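Local coordinates for protein R.Pab1 family restriction endonuclease (Campylobacter coli, PDB 7CFA) that probably acts as a restriction DNA glycosylase, excising a base from its recognition sequence in DNA, with strand cleavage (lyase activity) probably following, at residues 54-59 with 226-231; 74-79 with 234-239. The protein carries 2 engineered substitutions. All coordinates share one frame; numbering follows the deposited sequence.

Contact 1: residues 54-59 with 226-231. Engineered in segment 226-231: N228 (natural residue Asp).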
loop_
_atom_site.group_PDB
_atom_site.type_symbol
_atom_site.label_atom_id
_atom_site.label_comp_id
_atom_site.label_asym_id
_atom_site.label_seq_id
_atom_site.Cartn_x
_atom_site.Cartn_y
_atom_site.Cartn_z
ATOM N N GLY A 54 -13.475 -7.792 9.650
ATOM C CA GLY A 54 -12.990 -7.814 11.009
ATOM C C GLY A 54 -13.780 -8.782 11.877
ATOM O O GLY A 54 -14.751 -9.404 11.453
ATOM N N TYR A 55 -13.328 -8.902 13.125
ATOM C CA TYR A 55 -13.999 -9.743 14.103
ATOM C C TYR A 55 -14.408 -9.004 15.370
ATOM O O TYR A 55 -15.073 -9.602 16.223
ATOM C CB TYR A 55 -13.118 -10.949 14.478
ATOM C CG TYR A 55 -11.752 -10.602 15.028
ATOM C CD1 TYR A 55 -11.596 -10.194 16.347
ATOM C CD2 TYR A 55 -10.615 -10.702 14.235
ATOM C CE1 TYR A 55 -10.353 -9.880 16.857
ATOM C CE2 TYR A 55 -9.365 -10.392 14.738
ATOM C CZ TYR A 55 -9.242 -9.981 16.051
ATOM O OH TYR A 55 -8.005 -9.670 16.566
ATOM N N ASP A 56 -14.044 -7.735 15.521
ATOM C CA ASP A 56 -14.487 -6.965 16.674
ATOM C C ASP A 56 -14.472 -5.482 16.333
ATOM O O ASP A 56 -14.027 -5.069 15.258
ATOM C CB ASP A 56 -13.623 -7.247 17.911
ATOM C CG ASP A 56 -12.161 -6.934 17.689
ATOM O OD1 ASP A 56 -11.799 -6.461 16.591
ATOM O OD2 ASP A 56 -11.364 -7.172 18.619
ATOM N N MET A 57 -14.966 -4.683 17.273
ATOM C CA MET A 57 -14.999 -3.239 17.128
ATOM C C MET A 57 -14.911 -2.619 18.514
ATOM O O MET A 57 -15.455 -3.166 19.477
ATOM C CB MET A 57 -16.270 -2.776 16.404
ATOM C CG MET A 57 -16.347 -1.268 16.208
ATOM S SD MET A 57 -17.584 -0.760 14.998
ATOM C CE MET A 57 -19.058 -1.530 15.663
ATOM N N VAL A 58 -14.204 -1.491 18.610
ATOM C CA VAL A 58 -14.087 -0.791 19.882
ATOM C C VAL A 58 -15.471 -0.384 20.360
ATOM O O VAL A 58 -16.237 0.257 19.630
ATOM C CB VAL A 58 -13.155 0.421 19.746
ATOM C CG1 VAL A 58 -13.138 1.221 21.039
ATOM C CG2 VAL A 58 -11.754 -0.035 19.374
ATOM N N ALA A 59 -15.802 -0.766 21.587
ATOM C CA ALA A 59 -17.118 -0.531 22.155
ATOM C C ALA A 59 -17.061 0.585 23.188
ATOM O O ALA A 59 -15.995 0.950 23.690
ATOM C CB ALA A 59 -17.672 -1.808 22.796
ATOM N N ARG A 226 -4.619 -13.888 18.648
ATOM C CA ARG A 226 -4.924 -15.113 19.380
ATOM C C ARG A 226 -5.710 -14.809 20.647
ATOM O O ARG A 226 -6.721 -15.461 20.933
ATOM C CB ARG A 226 -3.636 -15.863 19.721
ATOM C CG ARG A 226 -3.866 -17.229 20.352
ATOM C CD ARG A 226 -2.888 -17.494 21.486
ATOM N NE ARG A 226 -1.496 -17.379 21.059
ATOM C CZ ARG A 226 -0.759 -18.398 20.628
ATOM N NH1 ARG A 226 -1.277 -19.616 20.560
ATOM N NH2 ARG A 226 0.499 -18.197 20.262
ATOM N N TYR A 227 -5.264 -13.809 21.413
ATOM C CA TYR A 227 -5.940 -13.451 22.656
ATOM C C TYR A 227 -7.364 -12.976 22.396
ATOM O O TYR A 227 -8.292 -13.365 23.114
ATOM C CB TYR A 227 -5.137 -12.376 23.391
ATOM C CG TYR A 227 -5.728 -11.936 24.714
ATOM C CD1 TYR A 227 -5.349 -12.544 25.903
ATOM C CD2 TYR A 227 -6.657 -10.905 24.775
ATOM C CE1 TYR A 227 -5.884 -12.143 27.114
ATOM C CE2 TYR A 227 -7.197 -10.497 25.978
ATOM C CZ TYR A 227 -6.806 -11.120 27.145
ATOM O OH TYR A 227 -7.344 -10.716 28.345
ATOM N N ASN A 228 -7.557 -12.138 21.374
ATOM C CA ASN A 228 -8.885 -11.599 21.104
ATOM C C ASN A 228 -9.853 -12.693 20.673
ATOM O O ASN A 228 -10.994 -12.741 21.150
ATOM C CB ASN A 228 -8.799 -10.505 20.040
ATOM C CG ASN A 228 -8.063 -9.274 20.530
ATOM O OD1 ASN A 228 -7.896 -9.077 21.732
ATOM N ND2 ASN A 228 -7.623 -8.435 19.599
ATOM N N VAL A 229 -9.418 -13.581 19.774
ATOM C CA VAL A 229 -10.282 -14.674 19.333
ATOM C C VAL A 229 -10.644 -15.574 20.508
ATOM O O VAL A 229 -11.793 -16.012 20.643
ATOM C CB VAL A 229 -9.611 -15.464 18.195
ATOM C CG1 VAL A 229 -10.431 -16.697 17.858
ATOM C CG2 VAL A 229 -9.450 -14.582 16.964
ATOM N N LEU A 230 -9.675 -15.858 21.383
ATOM C CA LEU A 230 -9.965 -16.679 22.555
ATOM C C LEU A 230 -10.964 -15.999 23.484
ATOM O O LEU A 230 -11.814 -16.673 24.078
ATOM C CB LEU A 230 -8.670 -17.010 23.303
ATOM C CG LEU A 230 -7.784 -18.067 22.634
ATOM C CD1 LEU A 230 -6.466 -18.228 23.375
ATOM C CD2 LEU A 230 -8.514 -19.401 22.543
ATOM N N GLN A 231 -10.892 -14.671 23.614
ATOM C CA GLN A 231 -11.892 -13.954 24.400
ATOM C C GLN A 231 -13.265 -14.030 23.742
ATOM O O GLN A 231 -14.289 -14.117 24.431
ATOM C CB GLN A 231 -11.469 -12.497 24.589
ATOM C CG GLN A 231 -10.218 -12.310 25.434
ATOM C CD GLN A 231 -10.448 -12.624 26.899
ATOM O OE1 GLN A 231 -11.533 -12.395 27.432
ATOM N NE2 GLN A 231 -9.424 -13.155 27.558
#
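Y55 and D56 of segment 54-59 meet N228 of helix 223-237 across backbones that stay well apart, with Y55 CA 8.1 Å from V229 CA, so side chains alone span the gap. Long-range contacts can rest on a single polar pair, and here that pair is Y55 with N228. N228 is an engineered residue in place of the natural Asp, and what follows describes the asparagine. Its ND2 donates to Y55 OH over 3.3 Å, a long but nearly straight bond (165° at the hydrogen) that leaves in the plane of the amide. The two side chains cross at about a right angle, ring and amide planes 55° apart, while N228 CB lies obliquely to the ring, 3.6 Å from Y55 CE1. With CG between the backbone N and the carbonyl carbon (chi1 58°), the Y55 ring is directed so that its CE1 edge and OH lie beside N228. Strand 56-58 is part of a small antiparallel sheet of strands 56-58, 73-76 and 66-67, with 73-76 in the middle, and this edge strand lies beside the C-terminal helix of the chain. The phenol oxygen is also hydrogen-bonded to H225 ND1, one turn earlier in that helix, so the hydroxyl is held by two hydrogen bonds, from N228 and with H225, and the ring packs edge-to-face against F218. N228 OD1, for its part, accepts from the backbone N of A69. D56 OD2 approaches N228 ND2 only to 4.1 Å, too far for a bond; it also makes a long, weak ion pair with K74 NZ.

Contact 2: residues 74-79 with 234-239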
loop_
_atom_site.group_PDB
_atom_site.type_symbol
_atom_site.label_atom_id
_atom_site.label_comp_id
_atom_site.label_asym_id
_atom_site.label_seq_id
_atom_site.Cartn_x
_atom_site.Cartn_y
_atom_site.Cartn_z
ATOM N N LYS A 74 -14.076 -3.905 23.744
ATOM C CA LYS A 74 -14.379 -4.448 22.429
ATOM C C LYS A 74 -15.738 -5.130 22.454
ATOM O O LYS A 74 -16.190 -5.614 23.495
ATOM C CB LYS A 74 -13.313 -5.454 21.979
ATOM C CG LYS A 74 -11.942 -4.859 21.706
ATOM C CD LYS A 74 -11.847 -4.323 20.287
ATOM C CE LYS A 74 -10.408 -4.011 19.912
ATOM N NZ LYS A 74 -10.271 -3.701 18.463
ATOM N N LYS A 75 -16.384 -5.170 21.291
ATOM C CA LYS A 75 -17.641 -5.883 21.129
ATOM C C LYS A 75 -17.610 -6.655 19.819
ATOM O O LYS A 75 -16.772 -6.408 18.948
ATOM C CB LYS A 75 -18.845 -4.933 21.163
ATOM C CG LYS A 75 -18.877 -3.915 20.037
ATOM C CD LYS A 75 -20.111 -3.036 20.144
ATOM C CE LYS A 75 -20.161 -2.013 19.026
ATOM N NZ LYS A 75 -21.399 -1.190 19.089
ATOM N N LEU A 76 -18.539 -7.599 19.690
ATOM C CA LEU A 76 -18.594 -8.432 18.499
ATOM C C LEU A 76 -18.937 -7.594 17.274
ATOM O O LEU A 76 -19.634 -6.579 17.360
ATOM C CB LEU A 76 -19.617 -9.554 18.673
ATOM C CG LEU A 76 -19.385 -10.507 19.847
ATOM C CD1 LEU A 76 -20.392 -11.643 19.819
ATOM C CD2 LEU A 76 -17.962 -11.044 19.842
ATOM N N TYR A 77 -18.436 -8.034 16.121
ATOM C CA TYR A 77 -18.584 -7.274 14.886
ATOM C C TYR A 77 -18.276 -8.183 13.706
ATOM O O TYR A 77 -17.288 -8.924 13.734
ATOM C CB TYR A 77 -17.657 -6.051 14.893
ATOM C CG TYR A 77 -17.726 -5.189 13.654
ATOM C CD1 TYR A 77 -18.899 -4.538 13.297
ATOM C CD2 TYR A 77 -16.603 -5.002 12.856
ATOM C CE1 TYR A 77 -18.958 -3.742 12.166
ATOM C CE2 TYR A 77 -16.652 -4.208 11.727
ATOM C CZ TYR A 77 -17.830 -3.579 11.385
ATOM O OH TYR A 77 -17.880 -2.788 10.260
ATOM N N GLU A 78 -19.128 -8.126 12.684
ATOM C CA GLU A 78 -18.941 -8.866 11.441
ATOM C C GLU A 78 -18.729 -10.356 11.678
ATOM O O GLU A 78 -19.686 -11.080 11.961
ATOM C CB GLU A 78 -17.777 -8.273 10.643
ATOM C CG GLU A 78 -18.110 -6.917 10.045
ATOM C CD GLU A 78 -17.079 -6.437 9.045
ATOM O OE1 GLU A 78 -15.887 -6.774 9.198
ATOM O OE2 GLU A 78 -17.470 -5.721 8.098
ATOM N N LEU A 79 -17.479 -10.818 11.570
ATOM C CA LEU A 79 -17.202 -12.252 11.635
ATOM C C LEU A 79 -17.674 -12.855 12.953
ATOM O O LEU A 79 -18.363 -13.883 12.966
ATOM C CB LEU A 79 -15.708 -12.507 11.433
ATOM C CG LEU A 79 -15.261 -13.963 11.580
ATOM C CD1 LEU A 79 -15.968 -14.850 10.566
ATOM C CD2 LEU A 79 -13.752 -14.081 11.440
ATOM N N GLU A 234 -14.732 -17.623 24.248
ATOM C CA GLU A 234 -15.196 -17.794 25.622
ATOM C C GLU A 234 -16.499 -17.043 25.863
ATOM O O GLU A 234 -17.385 -17.538 26.571
ATOM C CB GLU A 234 -14.116 -17.326 26.598
ATOM C CG GLU A 234 -14.379 -17.692 28.051
ATOM C CD GLU A 234 -14.211 -19.176 28.321
ATOM O OE1 GLU A 234 -13.570 -19.866 27.499
ATOM O OE2 GLU A 234 -14.721 -19.654 29.356
ATOM N N PHE A 235 -16.637 -15.850 25.278
ATOM C CA PHE A 235 -17.865 -15.081 25.441
ATOM C C PHE A 235 -19.038 -15.758 24.746
ATOM O O PHE A 235 -20.155 -15.776 25.275
ATOM C CB PHE A 235 -17.669 -13.662 24.909
ATOM C CG PHE A 235 -18.942 -12.867 24.803
ATOM C CD1 PHE A 235 -19.478 -12.239 25.914
ATOM C CD2 PHE A 235 -19.599 -12.743 23.588
ATOM C CE1 PHE A 235 -20.647 -11.506 25.820
ATOM C CE2 PHE A 235 -20.769 -12.012 23.487
ATOM C CZ PHE A 235 -21.293 -11.392 24.604
ATOM N N ILE A 236 -18.805 -16.318 23.558
ATOM C CA ILE A 236 -19.882 -16.980 22.828
ATOM C C ILE A 236 -20.282 -18.276 23.522
ATOM O O ILE A 236 -21.474 -18.574 23.667
ATOM C CB ILE A 236 -19.461 -17.218 21.366
ATOM C CG1 ILE A 236 -19.257 -15.880 20.650
ATOM C CG2 ILE A 236 -20.497 -18.060 20.637
ATOM C CD1 ILE A 236 -18.776 -16.011 19.219
ATOM N N LEU A 237 -19.298 -19.058 23.974
ATOM C CA LEU A 237 -19.601 -20.319 24.645
ATOM C C LEU A 237 -20.420 -20.097 25.912
ATOM O O LEU A 237 -21.296 -20.903 26.243
ATOM C CB LEU A 237 -18.306 -21.067 24.969
ATOM C CG LEU A 237 -17.614 -21.769 23.799
ATOM C CD1 LEU A 237 -16.276 -22.350 24.231
ATOM C CD2 LEU A 237 -18.511 -22.856 23.228
ATOM N N ASN A 238 -20.155 -19.003 26.629
ATOM C CA ASN A 238 -20.859 -18.690 27.867
ATOM C C ASN A 238 -22.117 -17.859 27.637
ATOM O O ASN A 238 -22.530 -17.105 28.528
ATOM C CB ASN A 238 -19.919 -17.978 28.841
ATOM C CG ASN A 238 -18.749 -18.845 29.255
ATOM O OD1 ASN A 238 -18.872 -20.065 29.360
ATOM N ND2 ASN A 238 -17.602 -18.218 29.492
ATOM N N SER A 239 -22.739 -17.979 26.468
ATOM C CA SER A 239 -23.949 -17.225 26.164
ATOM C C SER A 239 -25.161 -18.146 26.095
ATOM O O SER A 239 -25.059 -19.343 26.364
ATOM C CB SER A 239 -23.788 -16.463 24.848
ATOM O OG SER A 239 -22.719 -15.537 24.925
#
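F235 and I236, in the last turn of helix 223-237, meet L76 through apolar side chains alone. Taken in sequence order, F235 is the first residue to touch L76: its ring takes L76 CD1 at the edge, near the ring plane, with F235 CE2 3.7 Å away. A CG anti to the backbone N (chi1 170°) presents this ring edge to the methyl. I236 follows with a looser apolar approach, its CG1 4.5 Å from the same L76 CD1, so one methyl serves both helix residues. N238 leaves helical geometry, yet its backbone N still bonds to E234 O, and its ND2 donates to E234 OE2 over 3.2 Å, met from above the carboxylate plane. At S239, the last modelled residue, OG donates to F235 O over 2.6 Å, tying the exit of the helix back one turn; S239 OG also lies 4.2 Å above the plane of the F235 ring, over its centre. As a worked case of apolar packing between L76 and the last turn of the helix, the contact continues into helix 79-88, where F84 touches both L76 and I236, and into helix 94-106, where L97 meets I236.

Overall arrangement
Contacts 1 and 2 show how one terminal helix can be applied to a small sheet at two points. Their centres lie 8 Å apart on the same side of the chain's centre, and both use helix 223-237: contact 1 its earlier part, contact 2 its last turn and the residues up to S239, the last modelled. On the other side they use neighbouring antiparallel strands, 56-58 and 73-76, joined by the backbone bond from K75 N to M57 O, while G54 N also meets E78 OE1. Along the sequence the segments alternate, 54-59, 74-79, 226-231, 234-239, so the C-terminal helix, reached only after the last strands of the large sheet, packs back on an early part of the chain.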